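Local structure of Alpha/beta hydrolase (Paenibacillus sp. VTT E-133280, 6TJ2) at residues Pro180-Asp184 / Thr185-Thr189; Ser250-Gly253 / Val254-Phe257. The protein is an extracellular alpha/beta-hydrolase, probably an esterase that hydrolyses methyl salicylate in the manner of tobacco salicylic acid binding protein 2. One frame throughout, in Å; residues are numbered along the deposited sequence.

How the contacts relate
Contact 1 (180-189) is buried and contact 2 (250-257) lies largely at the surface of the chain; their centres stand about 27 Å apart and they do not touch. Each is a local join: contact 1 unwinds the end of helix 179-185 into the loop before helix 192-200, and contact 2 leads from the turn after helix 244-250 into strand 256-260. Contact 1 is dense in backbone bonds, with two carbonyls each gripped twice; contact 2 rests on a leucine-phenylalanine packing and a water. Between subunits the two regions meet: D184 of one chain forms a salt bridge with R256 of a neighbouring subunit, and N188 bonds to F257 O there.

Contact 1: Pro180-Asp184 / Thr185-Thr189; sequences PLFRD and TFVNT
F182 and F186, one helical turn apart, lay their rings with planes 24° from parallel but slid so far past each other that they barely overlap, the centroids 5.7 Å apart. The closer touch is at the root of the second ring, where F182 CD1 rests 3.7 Å from F186 CB. On the same face of the F182 ring, across it at CE2, V187 CG2 lies 3.7 Å from that atom, so this one ring spans two successive residues. With CG anti to the backbone N (chi1 179°), F182 swings its ring back to these partners although its CB sets off away from them.

At the helix end two carbonyl oxygens each accept two hydrogen bonds. F182 O takes F186 N at 2.8 Å and V187 N at 3.1 Å, the latter almost in line with the carbonyl. L181 O is likewise shared: T185 N and T185 OG1 come from opposite faces of its plane, the hydroxyl donating at 2.8 Å from above it. T185 turns OG1 back along the helix with chi1 74°, where it also lies against L181 CD1.

R183 bends at chi2 and places NH1 3.2 Å from V187 O, which sits at the guanidinium edge, while its NH2 bonds to A190 O. D184 pairs with R256 and R136 of a second subunit. Helix 192-200 covers this helix end through F198 and A195, with Y199 meeting the F182 ring, and F186 meets the ring of H264, probably the triad histidine, at about a right angle from the loop that carries it.

Contact 2: Ser250-Gly253 / Val254-Phe257; sequences SHLG and VFRF
V254 comes directly after the turn at G253 and directs its side chain outward, to pack on T185 of a third subunit. The glycine ends a type I turn from S250, closed by G253 N bonding to S250 O at 3.2 Å, and its positive phi (82°) swings the chain out of the helical path.

F255 is the residue that folds back. G253 O lies at the edge of its ring, near the ring plane, 3.3 Å from F255 CD2, while L252 CB lies obliquely to the ring, 4.0 Å from CD2. L252 CD1 reaches F255 CB, and the two side chains cross at about a right angle. Chi1 of 66° sets CG between the backbone N and the carbonyl carbon, which carries the ring back over the turn. A water accepts from F255 N at 3.2 Å and donates weakly to G253 O, bridging the backbone on either side of V254, loosely at the G253 end. With alanine in place of F255, L252 CB and G253 O would probably lose the ring they lie against, leaving a gap beside the turn.

R256 and F257 then enter strand 256-260, one of the two edge strands of the parallel sheet within this chain. R256 makes backbone bonds to K226 and Y228 of strand 226-231, and the side chains of L252 and F255 rest on Y228, so the turn leaving helix 244-250 is seated against the strand next door.

Contact 1: Pro180-Asp184 / Thr185-Thr189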
# COMPACT_ATOMS: atom_id res chain seq x y z
N PRO A 180 11.35 -14.14 18.69
CA PRO A 180 10.56 -14.51 17.50
C PRO A 180 9.70 -13.33 17.03
O PRO A 180 9.60 -13.05 15.81
CB PRO A 180 9.74 -15.72 17.98
CG PRO A 180 10.63 -16.35 19.06
CD PRO A 180 11.15 -15.11 19.77
N LEU A 181 9.06 -12.60 17.92
CA LEU A 181 8.28 -11.39 17.63
C LEU A 181 9.19 -10.37 17.00
O LEU A 181 8.84 -9.79 15.93
CB LEU A 181 7.64 -10.82 18.90
CG LEU A 181 6.82 -9.56 18.69
CD1 LEU A 181 5.57 -9.80 17.86
CD2 LEU A 181 6.49 -8.89 20.01
N PHE A 182 10.33 -10.08 17.56
CA PHE A 182 11.27 -9.13 17.01
C PHE A 182 11.69 -9.52 15.60
O PHE A 182 11.65 -8.67 14.66
CB PHE A 182 12.47 -8.99 17.96
CG PHE A 182 13.53 -8.04 17.48
CD1 PHE A 182 13.45 -6.69 17.75
CD2 PHE A 182 14.63 -8.49 16.78
CE1 PHE A 182 14.45 -5.81 17.35
CE2 PHE A 182 15.62 -7.61 16.37
CZ PHE A 182 15.50 -6.27 16.63
N ARG A 183 12.10 -10.78 15.45
CA ARG A 183 12.67 -11.25 14.17
C ARG A 183 11.63 -11.08 13.06
O ARG A 183 11.99 -10.72 11.93
CB ARG A 183 13.16 -12.69 14.35
CG ARG A 183 14.04 -13.17 13.18
CD ARG A 183 13.19 -13.78 12.08
NE ARG A 183 14.00 -14.10 10.92
CZ ARG A 183 14.36 -13.26 9.96
NH1 ARG A 183 14.03 -11.99 9.98
NH2 ARG A 183 15.11 -13.67 8.96
N ASP A 184 10.41 -11.48 13.34
CA ASP A 184 9.36 -11.55 12.31
C ASP A 184 8.57 -10.25 12.16
O ASP A 184 7.93 -10.13 11.11
CB ASP A 184 8.49 -12.80 12.46
CG ASP A 184 9.14 -14.06 11.91
OD1 ASP A 184 10.09 -13.98 11.16
OD2 ASP A 184 8.53 -15.11 12.19
N THR A 185 8.62 -9.31 13.09
CA THR A 185 7.79 -8.09 12.96
C THR A 185 8.56 -6.81 13.12
O THR A 185 7.99 -5.77 12.71
CB THR A 185 6.58 -8.08 13.89
OG1 THR A 185 6.97 -7.84 15.24
CG2 THR A 185 5.79 -9.36 13.78
N PHE A 186 9.79 -6.79 13.62
CA PHE A 186 10.62 -5.57 13.69
C PHE A 186 11.69 -5.57 12.61
O PHE A 186 12.09 -4.52 12.11
CB PHE A 186 11.26 -5.43 15.08
CG PHE A 186 10.32 -4.91 16.14
CD1 PHE A 186 10.65 -3.75 16.82
CD2 PHE A 186 9.15 -5.55 16.51
CE1 PHE A 186 9.82 -3.23 17.80
CE2 PHE A 186 8.34 -5.05 17.52
CZ PHE A 186 8.68 -3.86 18.14
N VAL A 187 12.25 -6.76 12.34
CA VAL A 187 13.33 -6.92 11.34
C VAL A 187 12.95 -8.01 10.31
O VAL A 187 13.77 -8.85 9.90
CB VAL A 187 14.68 -7.18 12.03
CG1 VAL A 187 15.13 -5.96 12.81
CG2 VAL A 187 14.68 -8.39 12.92
N ASN A 188 11.69 -8.04 9.90
CA ASN A 188 11.17 -9.04 8.97
C ASN A 188 11.95 -9.09 7.67
O ASN A 188 12.02 -10.23 7.11
CB ASN A 188 9.67 -8.77 8.69
CG ASN A 188 9.24 -7.32 8.57
OD1 ASN A 188 9.53 -6.52 9.45
ND2 ASN A 188 8.51 -7.01 7.51
N THR A 189 12.61 -8.05 7.21
CA THR A 189 13.35 -8.10 5.91
C THR A 189 14.82 -8.48 6.14
O THR A 189 15.53 -8.62 5.14
CB THR A 189 13.23 -6.78 5.15
OG1 THR A 189 13.95 -5.76 5.85
CG2 THR A 189 11.80 -6.35 4.98

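Contact 2: Ser250-Gly253 / Val254-Phe257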
# COMPACT_ATOMS: atom_id res chain seq x y z
N SER A 250 -2.45 9.67 9.72
CA SER A 250 -3.67 10.51 9.61
C SER A 250 -3.85 11.35 10.85
O SER A 250 -4.58 12.40 10.76
CB SER A 250 -4.88 9.66 9.35
OG SER A 250 -5.24 8.92 10.50
N HIS A 251 -3.31 11.01 12.01
CA HIS A 251 -3.46 11.83 13.22
C HIS A 251 -2.82 13.18 13.03
O HIS A 251 -3.22 14.13 13.77
CB HIS A 251 -2.82 11.14 14.43
CG HIS A 251 -3.45 9.87 14.84
ND1 HIS A 251 -2.97 9.14 15.87
CD2 HIS A 251 -4.56 9.22 14.38
CE1 HIS A 251 -3.77 8.08 16.05
NE2 HIS A 251 -4.75 8.10 15.11
N LEU A 252 -1.90 13.38 12.09
CA LEU A 252 -1.19 14.66 11.87
C LEU A 252 -2.06 15.70 11.19
O LEU A 252 -1.67 16.90 11.29
CB LEU A 252 0.07 14.40 11.04
CG LEU A 252 1.10 13.47 11.72
CD1 LEU A 252 2.32 13.42 10.84
CD2 LEU A 252 1.41 13.93 13.16
N GLY A 253 -3.13 15.29 10.54
CA GLY A 253 -3.94 16.23 9.75
C GLY A 253 -3.28 16.40 8.39
O GLY A 253 -3.16 15.42 7.64
N VAL A 254 -2.86 17.61 8.06
CA VAL A 254 -2.17 17.90 6.79
C VAL A 254 -0.68 17.62 7.03
O VAL A 254 -0.12 18.14 8.00
CB VAL A 254 -2.44 19.33 6.30
CG1 VAL A 254 -1.58 19.68 5.09
CG2 VAL A 254 -3.92 19.51 5.97
N PHE A 255 -0.10 16.83 6.16
CA PHE A 255 1.34 16.50 6.28
C PHE A 255 1.87 16.11 4.91
O PHE A 255 1.09 15.73 4.00
CB PHE A 255 1.57 15.39 7.32
CG PHE A 255 0.97 14.08 6.92
CD1 PHE A 255 1.72 13.14 6.26
CD2 PHE A 255 -0.35 13.78 7.14
CE1 PHE A 255 1.16 11.94 5.83
CE2 PHE A 255 -0.90 12.57 6.77
CZ PHE A 255 -0.15 11.63 6.13
N ARG A 256 3.17 16.09 4.78
CA ARG A 256 3.85 15.60 3.58
C ARG A 256 4.19 14.13 3.72
O ARG A 256 4.94 13.74 4.63
CB ARG A 256 5.15 16.36 3.31
CG ARG A 256 5.85 15.97 2.01
CD ARG A 256 7.31 16.43 1.94
NE ARG A 256 7.32 17.87 2.03
CZ ARG A 256 8.42 18.58 2.30
NH1 ARG A 256 9.59 17.97 2.39
NH2 ARG A 256 8.32 19.87 2.49
N PHE A 257 3.59 13.31 2.89
CA PHE A 257 3.82 11.88 2.87
C PHE A 257 4.98 11.53 1.97
O PHE A 257 4.97 11.89 0.78
CB PHE A 257 2.56 11.15 2.38
CG PHE A 257 2.70 9.64 2.32
CD1 PHE A 257 2.93 8.90 3.49
CD2 PHE A 257 2.49 8.94 1.14
CE1 PHE A 257 3.08 7.53 3.42
CE2 PHE A 257 2.61 7.57 1.08
CZ PHE A 257 2.89 6.84 2.24
O HOH W 1 -2.22 15.33 4.37